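Local coordinates for selenium-binding protein (Sulfolobus tokodaii, PDB 2ECE) that is of unknown function but, as a member of the selenium-binding protein family with a beta-propeller fold, may bind selenium, at residues T398-S403 and R443-V447; A42-V48 and I60-L66; I213-L217 and Y402-Q408. All coordinates share one frame; numbering follows the deposited sequence.

Contact 1 (T398-S403 and R443-V447)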
loop_
_atom_site.group_PDB
_atom_site.type_symbol
_atom_site.label_atom_id
_atom_site.label_comp_id
_atom_site.label_asym_id
_atom_site.label_seq_id
_atom_site.Cartn_x
_atom_site.Cartn_y
_atom_site.Cartn_z
ATOM N N THR A 398 1.530 -7.920 -6.980
ATOM C CA THR A 398 2.075 -7.184 -8.130
ATOM C C THR A 398 3.565 -6.946 -7.833
ATOM O O THR A 398 4.019 -7.228 -6.722
ATOM C CB THR A 398 1.335 -5.859 -8.409
ATOM O OG1 THR A 398 1.387 -5.014 -7.251
ATOM C CG2 THR A 398 -0.114 -6.149 -8.806
ATOM N N ASN A 399 4.315 -6.390 -8.779
ATOM C CA ASN A 399 5.771 -6.303 -8.588
ATOM C C ASN A 399 6.562 -5.006 -8.694
ATOM O O ASN A 399 7.793 -5.040 -8.591
ATOM C CB ASN A 399 6.414 -7.316 -9.534
ATOM C CG ASN A 399 6.130 -6.998 -10.992
ATOM O OD1 ASN A 399 5.048 -6.504 -11.332
ATOM N ND2 ASN A 399 7.095 -7.280 -11.864
ATOM N N SER A 400 5.898 -3.878 -8.905
ATOM C CA SER A 400 6.610 -2.617 -9.023
ATOM C C SER A 400 6.576 -1.806 -7.728
ATOM O O SER A 400 5.566 -1.781 -7.034
ATOM C CB SER A 400 6.016 -1.798 -10.167
ATOM O OG SER A 400 6.606 -0.515 -10.215
ATOM N N LEU A 401 7.687 -1.135 -7.420
ATOM C CA LEU A 401 7.793 -0.322 -6.213
ATOM C C LEU A 401 7.697 1.166 -6.546
ATOM O O LEU A 401 6.842 1.883 -6.028
ATOM C CB LEU A 401 9.126 -0.599 -5.495
ATOM C CG LEU A 401 9.423 0.229 -4.234
ATOM C CD1 LEU A 401 8.384 -0.076 -3.162
ATOM C CD2 LEU A 401 10.826 -0.081 -3.719
ATOM N N TYR A 402 8.598 1.621 -7.411
ATOM C CA TYR A 402 8.644 3.017 -7.831
ATOM C C TYR A 402 9.527 3.113 -9.088
ATOM O O TYR A 402 10.627 2.562 -9.132
ATOM C CB TYR A 402 9.199 3.889 -6.690
ATOM C CG TYR A 402 9.134 5.379 -6.968
ATOM C CD1 TYR A 402 10.151 6.021 -7.680
ATOM C CD2 TYR A 402 8.030 6.136 -6.574
ATOM C CE1 TYR A 402 10.065 7.384 -7.995
ATOM C CE2 TYR A 402 7.935 7.493 -6.882
ATOM C CZ TYR A 402 8.956 8.110 -7.594
ATOM O OH TYR A 402 8.869 9.449 -7.908
ATOM N N SER A 403 9.024 3.801 -10.107
ATOM C CA SER A 403 9.716 3.963 -11.387
ATOM C C SER A 403 11.243 3.895 -11.350
ATOM O O SER A 403 11.837 2.970 -11.892
ATOM C CB SER A 403 9.285 5.279 -12.044
ATOM O OG SER A 403 9.613 6.386 -11.222
ATOM N N ARG A 443 3.871 -1.445 -15.739
ATOM C CA ARG A 443 4.187 -1.999 -14.426
ATOM C C ARG A 443 2.939 -1.919 -13.547
ATOM O O ARG A 443 2.119 -1.018 -13.719
ATOM C CB ARG A 443 5.347 -1.225 -13.788
ATOM C CG ARG A 443 6.629 -1.291 -14.617
ATOM C CD ARG A 443 7.769 -0.483 -14.014
ATOM N NE ARG A 443 8.945 -0.522 -14.879
ATOM C CZ ARG A 443 10.064 0.161 -14.661
ATOM N NH1 ARG A 443 10.171 0.941 -13.596
ATOM N NH2 ARG A 443 11.074 0.071 -15.515
ATOM N N SER A 444 2.800 -2.851 -12.606
ATOM C CA SER A 444 1.619 -2.880 -11.743
ATOM C C SER A 444 1.901 -2.551 -10.281
ATOM O O SER A 444 2.951 -2.904 -9.744
ATOM C CB SER A 444 0.945 -4.252 -11.850
ATOM O OG SER A 444 1.885 -5.299 -11.641
ATOM N N HIS A 445 0.959 -1.860 -9.640
ATOM C CA HIS A 445 1.131 -1.498 -8.241
ATOM C C HIS A 445 -0.053 -1.931 -7.362
ATOM O O HIS A 445 -0.389 -3.118 -7.302
ATOM C CB HIS A 445 1.375 0.013 -8.100
ATOM C CG HIS A 445 2.186 0.376 -6.892
ATOM N ND1 HIS A 445 3.560 0.479 -6.925
ATOM C CD2 HIS A 445 1.827 0.569 -5.601
ATOM C CE1 HIS A 445 4.014 0.716 -5.708
ATOM N NE2 HIS A 445 2.983 0.774 -4.884
ATOM N N GLN A 446 -0.700 -0.986 -6.692
ATOM C CA GLN A 446 -1.790 -1.364 -5.791
ATOM C C GLN A 446 -3.009 -1.995 -6.444
ATOM O O GLN A 446 -3.396 -1.649 -7.557
ATOM C CB GLN A 446 -2.233 -0.175 -4.940
ATOM C CG GLN A 446 -3.165 -0.591 -3.797
ATOM C CD GLN A 446 -3.209 0.429 -2.690
ATOM O OE1 GLN A 446 -3.467 1.614 -2.929
ATOM N NE2 GLN A 446 -2.963 -0.018 -1.465
ATOM N N VAL A 447 -3.608 -2.933 -5.722
ATOM C CA VAL A 447 -4.790 -3.640 -6.188
ATOM C C VAL A 447 -5.960 -3.369 -5.249
ATOM O O VAL A 447 -5.805 -3.417 -4.033
ATOM C CB VAL A 447 -4.524 -5.171 -6.231
ATOM C CG1 VAL A 447 -5.802 -5.929 -6.555
ATOM C CG2 VAL A 447 -3.459 -5.477 -7.274
HETATM O O HOH W 1 4.894 1.072 -8.910
#
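Thr398 meets His445 where two neighbouring blades of a beta propeller come together: strand 394-398 ends in one blade, while strand 443-449 is the C-terminal edge strand of the next, paired there with the N-terminal strand 27-33. With OG1 of Thr398 tucked between its backbone N and carbonyl carbon (chi1 58°), the hydroxyl donates to His445 O at 2.6 Å, tilted 33° from the carbonyl plane. The methyl, CG2, also lies near that carbonyl and packs on Val447 CG2 at 3.7 Å. Asn399 sends its amide nitrogen outside the contact, to Lys415 O and Thr380 O. At Ser400 the backbones join directly, N donating to Ser444 O at 3.2 Å. The Ser400 side chain lies alongside the start of the Arg443 chain, CB to CB 3.7 Å, and its hydroxyl takes a hydrogen bond from a water 2.7 Å from OG. That water also bonds to His445 ND1, so it bridges the two segments; Asp406 is a further partner of the same hydroxyl. Leu401 adds its carbonyl, which comes up to the rim of the imidazole with O 3.1 Å from His445 CE1. At the far end the Arg443 chain, extended from CG to NE, runs along the loop to Ser403. Several acceptors probably fix the rotation of its guanidinium: Asp406 pairs with NH1 in a salt bridge, Asn407 takes NH2, and Arg443 NH1 donates at 3.1 Å to a lone pair of Ser403 O, which lies only 1° out of the guanidinium plane.

Contact 2 (A42-V48 and I60-L66)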
loop_
_atom_site.group_PDB
_atom_site.type_symbol
_atom_site.label_atom_id
_atom_site.label_comp_id
_atom_site.label_asym_id
_atom_site.label_seq_id
_atom_site.Cartn_x
_atom_site.Cartn_y
_atom_site.Cartn_z
ATOM N N ALA A 42 0.422 7.164 -21.184
ATOM C CA ALA A 42 -0.150 7.480 -19.883
ATOM C C ALA A 42 -0.305 6.248 -18.999
ATOM O O ALA A 42 -0.399 5.119 -19.488
ATOM C CB ALA A 42 -1.505 8.153 -20.063
ATOM N N ASP A 43 -0.309 6.467 -17.689
ATOM C CA ASP A 43 -0.510 5.374 -16.749
ATOM C C ASP A 43 -2.002 5.058 -16.879
ATOM O O ASP A 43 -2.723 5.777 -17.576
ATOM C CB ASP A 43 -0.152 5.824 -15.328
ATOM C CG ASP A 43 1.327 6.151 -15.178
ATOM O OD1 ASP A 43 2.102 5.839 -16.112
ATOM O OD2 ASP A 43 1.721 6.702 -14.127
ATOM N N PHE A 44 -2.467 4.000 -16.225
ATOM C CA PHE A 44 -3.870 3.618 -16.336
ATOM C C PHE A 44 -4.311 2.677 -15.227
ATOM O O PHE A 44 -3.490 2.088 -14.526
ATOM C CB PHE A 44 -4.114 2.919 -17.682
ATOM C CG PHE A 44 -3.288 1.665 -17.872
ATOM C CD1 PHE A 44 -3.824 0.406 -17.590
ATOM C CD2 PHE A 44 -1.971 1.745 -18.332
ATOM C CE1 PHE A 44 -3.065 -0.756 -17.768
ATOM C CE2 PHE A 44 -1.203 0.593 -18.511
ATOM C CZ PHE A 44 -1.754 -0.668 -18.229
ATOM N N ILE A 45 -5.624 2.547 -15.081
ATOM C CA ILE A 45 -6.203 1.640 -14.100
ATOM C C ILE A 45 -6.683 0.453 -14.916
ATOM O O ILE A 45 -7.464 0.610 -15.858
ATOM C CB ILE A 45 -7.421 2.255 -13.375
ATOM C CG1 ILE A 45 -6.957 3.301 -12.356
ATOM C CG2 ILE A 45 -8.225 1.143 -12.680
ATOM C CD1 ILE A 45 -6.255 2.711 -11.140
ATOM N N ALA A 46 -6.203 -0.734 -14.574
ATOM C CA ALA A 46 -6.615 -1.920 -15.304
ATOM C C ALA A 46 -7.732 -2.617 -14.555
ATOM O O ALA A 46 -7.714 -2.684 -13.323
ATOM C CB ALA A 46 -5.437 -2.861 -15.475
ATOM N N VAL A 47 -8.713 -3.117 -15.302
ATOM C CA VAL A 47 -9.827 -3.836 -14.705
ATOM C C VAL A 47 -9.604 -5.311 -15.015
ATOM O O VAL A 47 -9.676 -5.724 -16.171
ATOM C CB VAL A 47 -11.179 -3.391 -15.299
ATOM C CG1 VAL A 47 -12.312 -4.137 -14.615
ATOM C CG2 VAL A 47 -11.356 -1.886 -15.122
ATOM N N VAL A 48 -9.321 -6.094 -13.980
ATOM C CA VAL A 48 -9.067 -7.519 -14.131
ATOM C C VAL A 48 -10.227 -8.375 -13.623
ATOM O O VAL A 48 -10.695 -8.197 -12.488
ATOM C CB VAL A 48 -7.780 -7.933 -13.380
ATOM C CG1 VAL A 48 -7.560 -9.430 -13.503
ATOM C CG2 VAL A 48 -6.583 -7.183 -13.953
ATOM N N ILE A 60 -7.559 -8.854 -18.564
ATOM C CA ILE A 60 -7.760 -7.424 -18.375
ATOM C C ILE A 60 -8.940 -7.175 -19.302
ATOM O O ILE A 60 -8.826 -7.359 -20.514
ATOM C CB ILE A 60 -6.568 -6.606 -18.877
ATOM C CG1 ILE A 60 -5.339 -6.889 -18.014
ATOM C CG2 ILE A 60 -6.925 -5.129 -18.867
ATOM C CD1 ILE A 60 -4.037 -6.381 -18.612
ATOM N N VAL A 61 -10.076 -6.774 -18.751
ATOM C CA VAL A 61 -11.245 -6.559 -19.584
ATOM C C VAL A 61 -11.455 -5.103 -19.975
ATOM O O VAL A 61 -12.292 -4.801 -20.826
ATOM C CB VAL A 61 -12.500 -7.104 -18.889
ATOM C CG1 VAL A 61 -12.344 -8.600 -18.666
ATOM C CG2 VAL A 61 -12.710 -6.392 -17.567
ATOM N N HIS A 62 -10.682 -4.209 -19.364
ATOM C CA HIS A 62 -10.782 -2.784 -19.660
ATOM C C HIS A 62 -9.614 -2.030 -19.036
ATOM O O HIS A 62 -9.060 -2.441 -18.017
ATOM C CB HIS A 62 -12.098 -2.210 -19.120
ATOM C CG HIS A 62 -12.354 -0.788 -19.523
ATOM N ND1 HIS A 62 -12.647 -0.422 -20.819
ATOM C CD2 HIS A 62 -12.354 0.359 -18.800
ATOM C CE1 HIS A 62 -12.816 0.887 -20.879
ATOM N NE2 HIS A 62 -12.644 1.385 -19.668
ATOM N N LYS A 63 -9.247 -0.923 -19.670
ATOM C CA LYS A 63 -8.167 -0.080 -19.192
ATOM C C LYS A 63 -8.671 1.351 -19.161
ATOM O O LYS A 63 -9.141 1.879 -20.169
ATOM C CB LYS A 63 -6.945 -0.174 -20.115
ATOM C CG LYS A 63 -6.207 -1.510 -20.074
ATOM C CD LYS A 63 -4.960 -1.463 -20.957
ATOM C CE LYS A 63 -4.152 -2.749 -20.865
ATOM N NZ LYS A 63 -2.864 -2.647 -21.607
ATOM N N VAL A 64 -8.616 1.966 -17.988
ATOM C CA VAL A 64 -9.042 3.350 -17.862
ATOM C C VAL A 64 -7.775 4.153 -18.123
ATOM O O VAL A 64 -7.015 4.465 -17.205
ATOM C CB VAL A 64 -9.564 3.652 -16.449
ATOM C CG1 VAL A 64 -10.093 5.076 -16.386
ATOM C CG2 VAL A 64 -10.662 2.654 -16.081
ATOM N N GLU A 65 -7.535 4.449 -19.395
ATOM C CA GLU A 65 -6.355 5.198 -19.790
ATOM C C GLU A 65 -6.467 6.670 -19.376
ATOM O O GLU A 65 -7.478 7.328 -19.633
ATOM C CB GLU A 65 -6.135 5.022 -21.300
ATOM C CG GLU A 65 -5.605 3.619 -21.618
ATOM C CD GLU A 65 -5.693 3.221 -23.087
ATOM O OE1 GLU A 65 -6.063 4.065 -23.933
ATOM O OE2 GLU A 65 -5.381 2.046 -23.389
ATOM N N LEU A 66 -5.429 7.168 -18.706
ATOM C CA LEU A 66 -5.408 8.548 -18.218
ATOM C C LEU A 66 -5.057 9.573 -19.297
ATOM O O LEU A 66 -4.357 9.259 -20.252
ATOM C CB LEU A 66 -4.431 8.660 -17.043
ATOM C CG LEU A 66 -4.780 7.689 -15.905
ATOM C CD1 LEU A 66 -3.763 7.810 -14.788
ATOM C CD2 LEU A 66 -6.191 7.991 -15.393
#
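Phe44 holds CG between its backbone N and carbonyl carbon (chi1 60°), which lays the ring beside Lys63 of the partner strand; the lysine, extended beyond CG, reaches across to it. The two side chains cross obliquely, with Lys63 CD 3.8 Å from Phe44 CE1, so the aliphatic part of the lysine does the touching. Both belong to an antiparallel beta hairpin, strands 44-49 and 60-65, the outer half of one propeller blade. Phe44 and Glu65 form a non-hydrogen-bonded pair, followed by the hydrogen-bonded pair Ile45 and Val64, where Val64 N reaches Ile45 O at 2.8 Å and Ile45 N reaches back to Val64 O at 3.2 Å. Near the connecting loop the regular ladder is broken by a beta bulge: Val47 faces both Val61 and His62, its O accepting from Val61 N at 2.8 Å and its N donating to His62 O, also at 2.8 Å. The extra residue lets Val61 CG2 pack against Val47 CG1 at 3.7 Å, the side chains crossing at about a right angle, while Val47 CG2 comes to the edge of the His62 ring. At the open end Leu66 N donates to Asp43 O at 3.2 Å, just past the inverse gamma turn centred on Val64. The carboxylate of Asp43 bonds to Tyr34 N, Thr35 and Leu73 N. Ile45 and Val64 face Ile111 of strand 108-112 in one adjoining blade; on the other face Val48 and Ile60 lie on strand 429-438 of the last blade, the neighbour on the other side of the ring, through Phe435 and Val437, and strand 27-33 flanks strand 44-49 within the sheet.

Contact 3 (I213-L217 and Y402-Q408)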
loop_
_atom_site.group_PDB
_atom_site.type_symbol
_atom_site.label_atom_id
_atom_site.label_comp_id
_atom_site.label_asym_id
_atom_site.label_seq_id
_atom_site.Cartn_x
_atom_site.Cartn_y
_atom_site.Cartn_z
ATOM N N ILE A 213 13.725 11.003 -2.978
ATOM C CA ILE A 213 13.387 9.744 -3.639
ATOM C C ILE A 213 13.150 9.711 -5.149
ATOM O O ILE A 213 13.469 8.712 -5.788
ATOM C CB ILE A 213 12.144 9.096 -2.964
ATOM C CG1 ILE A 213 10.878 9.892 -3.296
ATOM C CG2 ILE A 213 12.333 9.052 -1.452
ATOM C CD1 ILE A 213 10.107 9.341 -4.483
ATOM N N GLU A 214 12.618 10.780 -5.731
ATOM C CA GLU A 214 12.311 10.755 -7.160
ATOM C C GLU A 214 13.411 10.327 -8.142
ATOM O O GLU A 214 13.116 9.630 -9.111
ATOM C CB GLU A 214 11.709 12.094 -7.591
ATOM C CG GLU A 214 10.409 12.408 -6.856
ATOM C CD GLU A 214 9.651 13.582 -7.444
ATOM O OE1 GLU A 214 10.297 14.568 -7.862
ATOM O OE2 GLU A 214 8.405 13.528 -7.469
ATOM N N ASP A 215 14.663 10.716 -7.907
ATOM C CA ASP A 215 15.731 10.319 -8.824
ATOM C C ASP A 215 16.388 8.992 -8.451
ATOM O O ASP A 215 17.426 8.633 -9.008
ATOM C CB ASP A 215 16.808 11.413 -8.928
ATOM C CG ASP A 215 16.306 12.659 -9.629
ATOM O OD1 ASP A 215 15.465 12.519 -10.540
ATOM O OD2 ASP A 215 16.755 13.776 -9.284
ATOM N N GLY A 216 15.787 8.270 -7.508
ATOM C CA GLY A 216 16.332 6.988 -7.102
ATOM C C GLY A 216 16.899 6.961 -5.697
ATOM O O GLY A 216 16.981 7.990 -5.024
ATOM N N LEU A 217 17.296 5.773 -5.257
ATOM C CA LEU A 217 17.859 5.588 -3.927
ATOM C C LEU A 217 19.353 5.869 -3.963
ATOM O O LEU A 217 20.084 5.278 -4.753
ATOM C CB LEU A 217 17.646 4.149 -3.456
ATOM C CG LEU A 217 17.618 3.810 -1.959
ATOM C CD1 LEU A 217 18.218 2.426 -1.783
ATOM C CD2 LEU A 217 18.380 4.828 -1.130
ATOM N N TYR A 402 8.598 1.621 -7.411
ATOM C CA TYR A 402 8.644 3.017 -7.831
ATOM C C TYR A 402 9.527 3.113 -9.088
ATOM O O TYR A 402 10.627 2.562 -9.132
ATOM C CB TYR A 402 9.199 3.889 -6.690
ATOM C CG TYR A 402 9.134 5.379 -6.968
ATOM C CD1 TYR A 402 10.151 6.021 -7.680
ATOM C CD2 TYR A 402 8.030 6.136 -6.574
ATOM C CE1 TYR A 402 10.065 7.384 -7.995
ATOM C CE2 TYR A 402 7.935 7.493 -6.882
ATOM C CZ TYR A 402 8.956 8.110 -7.594
ATOM O OH TYR A 402 8.869 9.449 -7.908
ATOM N N SER A 403 9.024 3.801 -10.107
ATOM C CA SER A 403 9.716 3.963 -11.387
ATOM C C SER A 403 11.243 3.895 -11.350
ATOM O O SER A 403 11.837 2.970 -11.892
ATOM C CB SER A 403 9.285 5.279 -12.044
ATOM O OG SER A 403 9.613 6.386 -11.222
ATOM N N THR A 404 11.875 4.870 -10.708
ATOM C CA THR A 404 13.329 4.909 -10.648
ATOM C C THR A 404 13.978 3.882 -9.733
ATOM O O THR A 404 15.121 3.486 -9.965
ATOM C CB THR A 404 13.819 6.317 -10.271
ATOM O OG1 THR A 404 13.123 6.777 -9.108
ATOM C CG2 THR A 404 13.566 7.280 -11.425
ATOM N N TRP A 405 13.266 3.443 -8.699
ATOM C CA TRP A 405 13.826 2.437 -7.807
ATOM C C TRP A 405 13.799 1.074 -8.504
ATOM O O TRP A 405 14.719 0.268 -8.335
ATOM C CB TRP A 405 13.052 2.394 -6.477
ATOM C CG TRP A 405 13.281 3.617 -5.622
ATOM C CD1 TRP A 405 13.303 4.919 -6.045
ATOM C CD2 TRP A 405 13.533 3.650 -4.210
ATOM N NE1 TRP A 405 13.561 5.757 -4.986
ATOM C CE2 TRP A 405 13.705 5.007 -3.849
ATOM C CE3 TRP A 405 13.632 2.667 -3.214
ATOM C CZ2 TRP A 405 13.971 5.408 -2.530
ATOM C CZ3 TRP A 405 13.897 3.070 -1.897
ATOM C CH2 TRP A 405 14.064 4.429 -1.573
ATOM N N ASP A 406 12.755 0.819 -9.290
ATOM C CA ASP A 406 12.656 -0.446 -10.022
ATOM C C ASP A 406 13.910 -0.570 -10.884
ATOM O O ASP A 406 14.579 -1.603 -10.910
ATOM C CB ASP A 406 11.455 -0.463 -10.977
ATOM C CG ASP A 406 10.111 -0.455 -10.260
ATOM O OD1 ASP A 406 10.069 -0.668 -9.031
ATOM O OD2 ASP A 406 9.093 -0.241 -10.955
ATOM N N ASN A 407 14.205 0.514 -11.591
ATOM C CA ASN A 407 15.337 0.569 -12.498
ATOM C C ASN A 407 16.699 0.366 -11.845
ATOM O O ASN A 407 17.657 0.001 -12.522
ATOM C CB ASN A 407 15.305 1.889 -13.270
ATOM C CG ASN A 407 14.080 2.005 -14.166
ATOM O OD1 ASN A 407 13.364 1.021 -14.392
ATOM N ND2 ASN A 407 13.832 3.207 -14.685
ATOM N N GLN A 408 16.789 0.582 -10.539
ATOM C CA GLN A 408 18.056 0.395 -9.839
ATOM C C GLN A 408 18.244 -1.043 -9.382
ATOM O O GLN A 408 19.329 -1.611 -9.522
ATOM C CB GLN A 408 18.138 1.298 -8.614
ATOM C CG GLN A 408 18.231 2.767 -8.917
ATOM C CD GLN A 408 18.245 3.587 -7.651
ATOM O OE1 GLN A 408 17.235 3.685 -6.954
ATOM N NE2 GLN A 408 19.395 4.169 -7.333
HETATM O O HOH W 2 7.165 11.144 -6.564
#
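Leu217 sits over one face of the Trp405 indole, crossing it obliquely: its CB stands 3.9 Å from the centroid of the six-membered ring, 6° off the normal, and Leu217 CG adds a contact of 3.6 Å to Trp405 CH2. The indole edge carries the polar bond: NE1 donates at 3.1 Å to Ile213 O, which lies in the indole plane; Gly216 N reaches the same oxygen from the opposite face of the carbonyl plane, closing the type I turn Ile213-Gly216. Tyr402 is met over its face as well, by Ile213 CD1 at 3.5 Å from Tyr402 CZ, the two side chains crossing at about a right angle. A water joins the Tyr402 hydroxyl to Glu214 OE2, whose carboxylate also pairs with Arg139. Thr404 OG1 donates to Glu214 O at 2.9 Å from above the carbonyl plane. Gln408 reaches out with an extended chain (chi2 177°) and sets its amide against the Leu217 backbone with two bonds, Leu217 N to Gln408 OE1 at 2.7 Å and Gln408 NE2 to Leu217 O at 2.9 Å. Gly216 fits beside that amide with backbone angles (phi 111°) that call for glycine. With a serine at Trp405, Ile213 O would probably lose its indole donor and Leu217 the flat surface it rests on, opening a gap under the turn. Helix 403-409, in the connection between strands 394-398 and 417-423 of one blade, is thereby joined to the loop between helices 210-213 and 222-225 of a non-adjacent blade, with Trp207 and Tyr226 also against the tryptophan.

How the contacts relate
From the N terminus, contact 2 comes first, closing a short hairpin before either of the others opens. Contact 3 then opens at 213-217 and contact 1 at 398-403; contact 3 closes at 402-408 and contact 1 at 443-447, so their segments alternate and the two cross, sharing Tyr402 and Ser403. They also touch through polar side chains of the helix. Contacts 1 and 2 reach the same four-stranded sheet, contact 1 through its edge strand 443-449 and contact 2 through the two strands at the other side; in this sheet the C-terminal strand completes the N-terminal blade, the ring closure of the propeller. Contact 3 extends that closing region to a loop of a distant blade.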